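PDB 4L48: cellulose binding protein from Clavibacter michiganensis subsp. michiganensis, which binds cellulose chains as the expansin module, the C-terminal piece of a longer protein that probably also hydrolyses beta-1,4-glucosidic linkages. Local coordinates for residues A[12-17]-A[30-35]; A[22-27]-A[153-158]; A[110-115]-A[123-128]. The protein carries 1 engineered substitution. All blocks are in the same frame, centred on the assembly; numbering follows the deposited sequence.

Contact 1: A[12-17]-A[30-35]; sequences LGQGNT and ADRMYV
With chi1 at 56°, Y34 carries CG between its own backbone N and carbonyl carbon, and the ring reaches from the start of strand 34-38 to L12, whose chi1 of -72° lays CG and CD1 along the CE1 side of that ring. The two side chains pass at a slant: both CG and CD1 of L12 lie 3.6 Å from Y34 CE1, while the phenol oxygen continues to the L12 backbone. There L12 N donates a 2.7 Å hydrogen bond to Y34 OH, almost straight at 173°. A water placed 2.5 Å from Y34 OH gives a hydrogen to G13 O at 2.8 Å, and in this way one phenol links two consecutive loop residues. R32 works at longer range. A second water accepts a weak bond from R32 NH2 (3.1 Å) while donating to Q14 O. The firmer partner of R32 is P29 O, met through NH1. L12 also packs on V28. Within this double-psi beta-barrel domain, the chemistry implies a graded attachment: the loop is fixed directly at L12 by a buried tyrosine, then through water at G13, and at Q14 by a looser, solvated link to a positive charge.

Contact 2: A[22-27]-A[153-158]; sequences NCSMPA and YGYWVT. With BGC (beta-D-glucopyranose), chain C; BGC (beta-D-glucopyranose), chain B; BGC (beta-D-glucopyranose), chain D.
N22 O meets Y153 at the backbone, 3.1 Å from Y153 CA in a CA-H...O contact, and N22 CA lies 3.3 Å from O4 of the chain C glucose. This is a worked case of a domain junction serving as part of a sugar site. At C23 the side chain turns off into its disulfide with C48, whereas the backbone comes close: C23 CA and G154 CA are 4.4 Å apart, an approach possible because G154 has no side chain. A water donates to both C23 O (2.6 Å) and G154 O. S24 supplies the direct bond. Its OG, beside the backbone N at chi1 -58°, donates to Y153 O at 2.8 Å, in the carbonyl plane, while S24 CB touches the edge of the Y155 ring at CE2 (3.9 Å). S24 OG also lies near the plane of the Y153 ring, at its edge; over one ring face sits O5 of the chain D glucose, consistent with Y153 serving as an aromatic platform for that unit of the bound cellohexaose. Around the junction, C23 pairs through its backbone with A66 of strand 59-69 in the barrel, and segment 153-158 includes strand 156-157, which lies between strands 144-150 and 124-128.

Contact 3: A[110-115]-A[123-128]; sequences VAIRVK and AGLQVL. With BGC (beta-D-glucopyranose), chain D; BGC (beta-D-glucopyranose), chain B.
Strands 111-114 and 124-128 form a beta hairpin in the C-terminal domain of the expansin, and their side chains show how a hairpin can divide its two faces between different tasks. The strands run antiparallel, at 156° between their N-to-C directions. A111 with L128 and R113 with Q126 are hydrogen-bonded pairs, the latter joined by R113 N to Q126 O and Q126 N to R113 O, each 2.9 Å. K115 N continues the pattern to G124 O at 2.7 Å. On the face of I112, V114, L125 and V127 the contacts are apolar: I112 CD1 reaches V127 CG2 and V114 CG2 reaches L125 CD2, both at 3.7 Å. The other face holds a polar pair. R113, bent at chi3 (69°), turns its guanidinium side-on, and NE and NH2 each donate to Q126 OE1 at 2.8 Å, with that oxygen in the guanidinium plane. R113 NH1 goes on to I18 O and Q126 NE2 to S24 O, so the pair reaches into the barrel domain. Past the strand, K115 NZ donates to O2 of the chain D glucose at 2.8 Å. In the eight-stranded sheet the hairpin lies between strands 156-157 and 191-193; on its apolar face I112 packs on L181 and L184, and L125 and V127 pack on strand 134-141.

Following the chain, segment 12-17 opens contact 1 in the loop after strand 3-10. Segment 22-27, in the same loop, opens contact 2 before 30-35 closes contact 1 at strand 34-38. The two therefore cross, and L12 CD1 packs on M25 CE between them. Contact 2 stays open through the rest of the barrel and into the second domain, closing only at 153-158. Inside that long loop contact 3 opens and closes as a short hairpin. Contacts 2 and 3 share a sheet, with a probable hydrogen bond between W156 O and L125 N, and both touch the glucoses of chains B and D. Contact 1 ties two parts of the barrel domain; contact 2 joins the domains; contact 3 pairs two neighbouring strands of the C-terminal sheet.

Contact 1: A[12-17]-A[30-35]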
# COMPACT_ATOMS: atom_id res chain seq x y z
N LEU A 12 9.31 -11.42 -5.11
CA LEU A 12 7.96 -11.50 -5.65
C LEU A 12 8.01 -11.74 -7.16
O LEU A 12 6.98 -11.75 -7.83
CB LEU A 12 7.18 -10.21 -5.35
CG LEU A 12 6.76 -9.99 -3.90
CD1 LEU A 12 6.12 -8.62 -3.73
CD2 LEU A 12 5.81 -11.09 -3.44
N GLY A 13 9.22 -11.95 -7.67
CA GLY A 13 9.42 -12.22 -9.08
C GLY A 13 9.11 -11.04 -9.97
O GLY A 13 9.10 -9.89 -9.52
N GLN A 14 8.84 -11.31 -11.25
CA GLN A 14 8.46 -10.27 -12.19
C GLN A 14 7.00 -9.89 -11.97
O GLN A 14 6.59 -8.77 -12.27
CB GLN A 14 8.68 -10.73 -13.63
CG GLN A 14 10.13 -11.02 -13.97
CD GLN A 14 10.35 -11.18 -15.46
OE1 GLN A 14 9.46 -10.92 -16.27
NE2 GLN A 14 11.55 -11.61 -15.84
N GLY A 15 6.22 -10.84 -11.45
CA GLY A 15 4.83 -10.60 -11.11
C GLY A 15 3.92 -10.38 -12.30
O GLY A 15 4.33 -10.55 -13.45
N ASN A 16 2.68 -10.01 -12.02
CA ASN A 16 1.72 -9.68 -13.08
C ASN A 16 1.25 -8.23 -12.99
O ASN A 16 1.88 -7.41 -12.33
CB ASN A 16 0.53 -10.64 -13.05
CG ASN A 16 -0.17 -10.69 -11.70
OD1 ASN A 16 -0.10 -9.75 -10.91
ND2 ASN A 16 -0.86 -11.79 -11.44
N THR A 17 0.14 -7.93 -13.66
CA THR A 17 -0.39 -6.58 -13.67
C THR A 17 -1.72 -6.49 -12.92
O THR A 17 -2.52 -5.59 -13.17
CB THR A 17 -0.58 -6.06 -15.10
OG1 THR A 17 -1.50 -6.90 -15.80
CG2 THR A 17 0.75 -6.04 -15.84
N ALA A 30 9.44 -1.34 -10.28
CA ALA A 30 10.50 -1.46 -11.28
C ALA A 30 11.89 -1.32 -10.66
O ALA A 30 12.86 -1.88 -11.17
CB ALA A 30 10.30 -0.44 -12.39
N ASP A 31 11.97 -0.58 -9.56
CA ASP A 31 13.24 -0.43 -8.85
C ASP A 31 13.48 -1.61 -7.91
O ASP A 31 14.54 -1.71 -7.29
CB ASP A 31 13.27 0.89 -8.07
CG ASP A 31 12.27 0.92 -6.92
OD1 ASP A 31 11.28 0.16 -6.97
OD2 ASP A 31 12.48 1.71 -5.98
N ARG A 32 12.48 -2.48 -7.81
CA ARG A 32 12.57 -3.71 -7.02
C ARG A 32 12.87 -3.45 -5.54
O ARG A 32 13.51 -4.27 -4.88
CB ARG A 32 13.61 -4.67 -7.61
CG ARG A 32 13.31 -5.10 -9.04
CD ARG A 32 12.03 -5.93 -9.11
NE ARG A 32 11.89 -6.59 -10.40
CZ ARG A 32 11.05 -6.20 -11.36
NH1 ARG A 32 10.27 -5.15 -11.18
NH2 ARG A 32 10.99 -6.87 -12.50
N MET A 33 12.40 -2.32 -5.03
CA MET A 33 12.60 -1.98 -3.63
C MET A 33 11.30 -2.15 -2.84
O MET A 33 10.55 -1.20 -2.65
CB MET A 33 13.12 -0.55 -3.49
CG MET A 33 14.51 -0.34 -4.08
SD MET A 33 15.75 -1.39 -3.29
CE MET A 33 17.14 -1.15 -4.39
N TYR A 34 11.06 -3.38 -2.39
CA TYR A 34 9.85 -3.69 -1.63
C TYR A 34 10.18 -4.56 -0.42
O TYR A 34 11.29 -5.09 -0.30
CB TYR A 34 8.81 -4.38 -2.52
CG TYR A 34 9.31 -5.63 -3.20
CD1 TYR A 34 9.20 -6.87 -2.58
CD2 TYR A 34 9.88 -5.58 -4.46
CE1 TYR A 34 9.65 -8.02 -3.21
CE2 TYR A 34 10.34 -6.72 -5.09
CZ TYR A 34 10.22 -7.94 -4.46
OH TYR A 34 10.67 -9.08 -5.08
N VAL A 35 9.21 -4.71 0.47
CA VAL A 35 9.43 -5.47 1.70
C VAL A 35 8.13 -6.09 2.22
O VAL A 35 7.05 -5.54 2.04
CB VAL A 35 10.06 -4.57 2.80
CG1 VAL A 35 9.09 -3.49 3.24
CG2 VAL A 35 10.52 -5.40 3.99
O HOH W 1 10.90 -8.99 -7.56
O HOH W 2 7.99 -6.98 -13.34

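Contact 2: A[22-27]-A[153-158]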
# COMPACT_ATOMS: atom_id res chain seq x y z
N ASN A 22 0.85 -9.46 -0.78
CA ASN A 22 -0.41 -9.48 -0.05
C ASN A 22 -1.17 -8.17 -0.18
O ASN A 22 -2.40 -8.15 -0.10
CB ASN A 22 -0.18 -9.82 1.43
CG ASN A 22 -1.37 -10.53 2.06
OD1 ASN A 22 -2.52 -10.29 1.69
ND2 ASN A 22 -1.09 -11.42 3.00
N CYS A 23 -0.45 -7.07 -0.40
CA CYS A 23 -1.07 -5.77 -0.58
C CYS A 23 -1.72 -5.63 -1.96
O CYS A 23 -2.34 -4.61 -2.26
CB CYS A 23 -0.05 -4.65 -0.38
SG CYS A 23 0.66 -4.57 1.28
N SER A 24 -1.55 -6.66 -2.79
CA SER A 24 -2.11 -6.69 -4.14
C SER A 24 -1.68 -5.49 -4.97
O SER A 24 -2.51 -4.77 -5.53
CB SER A 24 -3.64 -6.79 -4.10
OG SER A 24 -4.06 -7.94 -3.40
N MET A 25 -0.37 -5.27 -5.05
CA MET A 25 0.17 -4.21 -5.89
C MET A 25 -0.18 -4.48 -7.35
O MET A 25 -0.14 -5.62 -7.80
CB MET A 25 1.69 -4.13 -5.76
CG MET A 25 2.19 -3.71 -4.40
SD MET A 25 3.98 -3.56 -4.42
CE MET A 25 4.44 -5.19 -4.99
N PRO A 26 -0.53 -3.42 -8.09
CA PRO A 26 -0.83 -3.56 -9.52
C PRO A 26 0.42 -3.96 -10.30
O PRO A 26 0.30 -4.44 -11.43
CB PRO A 26 -1.28 -2.15 -9.92
CG PRO A 26 -0.66 -1.25 -8.90
CD PRO A 26 -0.66 -2.03 -7.62
N ALA A 27 1.59 -3.77 -9.71
CA ALA A 27 2.85 -4.17 -10.33
C ALA A 27 3.97 -4.26 -9.30
O ALA A 27 4.00 -3.49 -8.33
CB ALA A 27 3.22 -3.20 -11.44
N TYR A 153 -6.11 -7.64 1.97
CA TYR A 153 -5.36 -7.77 0.73
C TYR A 153 -5.20 -6.45 -0.03
O TYR A 153 -4.97 -6.44 -1.24
CB TYR A 153 -5.93 -8.88 -0.17
CG TYR A 153 -7.35 -8.68 -0.63
CD1 TYR A 153 -7.64 -7.93 -1.77
CD2 TYR A 153 -8.41 -9.26 0.05
CE1 TYR A 153 -8.94 -7.75 -2.20
CE2 TYR A 153 -9.72 -9.09 -0.38
CZ TYR A 153 -9.98 -8.33 -1.50
OH TYR A 153 -11.27 -8.16 -1.93
N GLY A 154 -5.31 -5.34 0.69
CA GLY A 154 -5.00 -4.03 0.13
C GLY A 154 -6.14 -3.29 -0.54
O GLY A 154 -5.94 -2.23 -1.11
N TYR A 155 -7.35 -3.85 -0.45
CA TYR A 155 -8.52 -3.22 -1.06
C TYR A 155 -9.53 -2.75 -0.02
O TYR A 155 -9.47 -3.13 1.15
CB TYR A 155 -9.19 -4.17 -2.04
CG TYR A 155 -8.60 -4.17 -3.43
CD1 TYR A 155 -9.14 -3.37 -4.44
CD2 TYR A 155 -7.51 -4.97 -3.75
CE1 TYR A 155 -8.60 -3.37 -5.71
CE2 TYR A 155 -6.97 -4.97 -5.02
CZ TYR A 155 -7.52 -4.17 -6.00
OH TYR A 155 -6.98 -4.16 -7.26
N TRP A 156 -10.47 -1.93 -0.47
CA TRP A 156 -11.60 -1.51 0.35
C TRP A 156 -12.88 -1.94 -0.36
O TRP A 156 -13.09 -1.62 -1.52
CB TRP A 156 -11.59 0.01 0.54
CG TRP A 156 -10.39 0.51 1.28
CD1 TRP A 156 -9.14 0.72 0.78
CD2 TRP A 156 -10.33 0.89 2.66
NE1 TRP A 156 -8.30 1.19 1.76
CE2 TRP A 156 -9.01 1.31 2.92
CE3 TRP A 156 -11.26 0.91 3.71
CZ2 TRP A 156 -8.60 1.74 4.18
CZ3 TRP A 156 -10.85 1.35 4.95
CH2 TRP A 156 -9.53 1.75 5.18
N VAL A 157 -13.74 -2.67 0.35
CA VAL A 157 -14.93 -3.25 -0.27
C VAL A 157 -16.24 -2.70 0.27
O VAL A 157 -16.32 -2.26 1.42
CB VAL A 157 -14.93 -4.79 -0.15
CG1 VAL A 157 -13.80 -5.38 -0.96
CG2 VAL A 157 -14.83 -5.20 1.31
N THR A 158 -17.27 -2.74 -0.56
CA THR A 158 -18.60 -2.28 -0.18
C THR A 158 -19.32 -3.33 0.66
O THR A 158 -19.31 -4.51 0.32
CB THR A 158 -19.45 -1.95 -1.42
OG1 THR A 158 -19.54 -3.11 -2.26
CG2 THR A 158 -18.84 -0.81 -2.21
C2 BGC C . -4.33 -14.15 -0.96
C3 BGC C . -3.07 -13.71 -0.22
C4 BGC C . -2.01 -13.29 -1.22
C5 BGC C . -2.55 -12.25 -2.18
C6 BGC C . -1.51 -11.91 -3.24
C1 BGC C . -4.78 -13.05 -1.92
O2 BGC C . -5.37 -14.44 -0.02
O3 BGC C . -2.59 -14.79 0.59
O4 BGC C . -0.88 -12.75 -0.51
O5 BGC C . -3.73 -12.73 -2.83
O6 BGC C . -2.00 -10.85 -4.07
C2 BGC B . -14.07 -11.69 -3.41
C3 BGC B . -12.63 -11.22 -3.24
C4 BGC B . -11.80 -11.60 -4.46
C5 BGC B . -12.49 -11.13 -5.74
C6 BGC B . -11.72 -11.57 -6.98
C1 BGC B . -14.65 -11.22 -4.74
O2 BGC B . -14.88 -11.18 -2.34
O3 BGC B . -12.08 -11.82 -2.07
O4 BGC B . -10.51 -10.99 -4.38
O5 BGC B . -13.81 -11.65 -5.81
O6 BGC B . -12.39 -11.06 -8.14
C2 BGC D . -8.19 -11.48 -4.80
C3 BGC D . -7.03 -12.38 -4.44
C4 BGC D . -6.87 -12.49 -2.93
C5 BGC D . -8.21 -12.83 -2.28
C6 BGC D . -8.12 -12.80 -0.76
C1 BGC D . -9.46 -11.92 -4.08
O2 BGC D . -8.41 -11.51 -6.22
O3 BGC D . -5.82 -11.86 -5.01
O4 BGC D . -5.93 -13.52 -2.63
O5 BGC D . -9.22 -11.90 -2.68
O6 BGC D . -9.37 -13.23 -0.20
O HOH W 3 -2.80 -2.14 -1.51

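Contact 3: A[110-115]-A[123-128]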
# COMPACT_ATOMS: atom_id res chain seq x y z
N VAL A 110 -2.55 10.82 -6.27
CA VAL A 110 -3.36 9.69 -5.84
C VAL A 110 -4.01 8.99 -7.03
O VAL A 110 -4.50 9.65 -7.95
CB VAL A 110 -4.45 10.13 -4.84
CG1 VAL A 110 -5.27 8.93 -4.38
CG2 VAL A 110 -3.82 10.84 -3.65
N ALA A 111 -4.00 7.66 -7.02
CA ALA A 111 -4.65 6.89 -8.07
C ALA A 111 -5.57 5.84 -7.47
O ALA A 111 -5.28 5.27 -6.41
CB ALA A 111 -3.61 6.23 -8.97
N ILE A 112 -6.69 5.58 -8.14
CA ILE A 112 -7.66 4.60 -7.66
C ILE A 112 -7.82 3.46 -8.65
O ILE A 112 -8.00 3.68 -9.85
CB ILE A 112 -9.04 5.25 -7.41
CG1 ILE A 112 -8.93 6.34 -6.34
CG2 ILE A 112 -10.06 4.20 -6.98
CD1 ILE A 112 -8.47 5.83 -4.99
N ARG A 113 -7.76 2.23 -8.15
CA ARG A 113 -7.97 1.05 -8.97
C ARG A 113 -9.19 0.26 -8.50
O ARG A 113 -9.22 -0.23 -7.37
CB ARG A 113 -6.73 0.16 -8.97
CG ARG A 113 -6.84 -1.07 -9.87
CD ARG A 113 -5.47 -1.66 -10.16
NE ARG A 113 -4.86 -2.28 -8.98
CZ ARG A 113 -4.51 -3.56 -8.91
NH1 ARG A 113 -4.70 -4.36 -9.95
NH2 ARG A 113 -3.97 -4.04 -7.80
N VAL A 114 -10.19 0.16 -9.37
CA VAL A 114 -11.37 -0.65 -9.08
C VAL A 114 -11.05 -2.11 -9.37
O VAL A 114 -10.52 -2.44 -10.44
CB VAL A 114 -12.57 -0.20 -9.93
CG1 VAL A 114 -13.78 -1.07 -9.64
CG2 VAL A 114 -12.89 1.26 -9.65
N LYS A 115 -11.36 -2.99 -8.42
CA LYS A 115 -10.98 -4.39 -8.53
C LYS A 115 -11.78 -5.13 -9.61
O LYS A 115 -12.90 -4.75 -9.93
CB LYS A 115 -11.15 -5.10 -7.19
CG LYS A 115 -10.28 -6.33 -7.05
CD LYS A 115 -10.54 -7.06 -5.75
CE LYS A 115 -9.58 -8.22 -5.60
NZ LYS A 115 -9.59 -9.09 -6.81
N ALA A 123 -18.20 -3.97 -4.87
CA ALA A 123 -17.06 -3.30 -5.48
C ALA A 123 -15.86 -3.21 -4.53
O ALA A 123 -16.03 -3.10 -3.32
CB ALA A 123 -17.45 -1.91 -5.97
N GLY A 124 -14.67 -3.27 -5.10
CA GLY A 124 -13.44 -3.14 -4.33
C GLY A 124 -12.57 -2.02 -4.86
O GLY A 124 -12.30 -1.95 -6.06
N LEU A 125 -12.14 -1.14 -3.97
CA LEU A 125 -11.31 -0.00 -4.36
C LEU A 125 -9.92 -0.10 -3.74
O LEU A 125 -9.77 -0.42 -2.57
CB LEU A 125 -11.97 1.31 -3.94
CG LEU A 125 -13.37 1.62 -4.47
CD1 LEU A 125 -13.78 3.03 -4.07
CD2 LEU A 125 -13.43 1.45 -5.98
N GLN A 126 -8.90 0.20 -4.55
CA GLN A 126 -7.54 0.29 -4.05
C GLN A 126 -7.03 1.71 -4.22
O GLN A 126 -7.07 2.27 -5.32
CB GLN A 126 -6.62 -0.68 -4.79
CG GLN A 126 -5.20 -0.74 -4.24
CD GLN A 126 -4.31 -1.70 -5.00
OE1 GLN A 126 -4.35 -1.76 -6.23
NE2 GLN A 126 -3.50 -2.46 -4.27
N VAL A 127 -6.55 2.30 -3.13
CA VAL A 127 -6.01 3.65 -3.17
C VAL A 127 -4.49 3.61 -3.30
O VAL A 127 -3.81 2.93 -2.52
CB VAL A 127 -6.39 4.45 -1.92
CG1 VAL A 127 -5.98 5.91 -2.08
CG2 VAL A 127 -7.88 4.34 -1.65
N LEU A 128 -3.97 4.32 -4.29
CA LEU A 128 -2.54 4.30 -4.58
C LEU A 128 -1.90 5.67 -4.37
O LEU A 128 -2.55 6.70 -4.53
CB LEU A 128 -2.30 3.83 -6.01
CG LEU A 128 -2.87 2.45 -6.37
CD1 LEU A 128 -2.78 2.20 -7.87
CD2 LEU A 128 -2.15 1.36 -5.60
C2 BGC D . -8.19 -11.48 -4.80
C3 BGC D . -7.03 -12.38 -4.44
C4 BGC D . -6.87 -12.49 -2.93
C5 BGC D . -8.21 -12.83 -2.28
C6 BGC D . -8.12 -12.80 -0.76
C1 BGC D . -9.46 -11.92 -4.08
O2 BGC D . -8.41 -11.51 -6.22
O3 BGC D . -5.82 -11.86 -5.01
O4 BGC D . -5.93 -13.52 -2.63
O5 BGC D . -9.22 -11.90 -2.68
O6 BGC D . -9.37 -13.23 -0.20
C2 BGC B . -14.07 -11.69 -3.41
C3 BGC B . -12.63 -11.22 -3.24
C4 BGC B . -11.80 -11.60 -4.46
C5 BGC B . -12.49 -11.13 -5.74
C6 BGC B . -11.72 -11.57 -6.98
C1 BGC B . -14.65 -11.22 -4.74
O2 BGC B . -14.88 -11.18 -2.34
O3 BGC B . -12.08 -11.82 -2.07
O4 BGC B . -10.51 -10.99 -4.38
O5 BGC B . -13.81 -11.65 -5.81
O6 BGC B . -12.39 -11.06 -8.14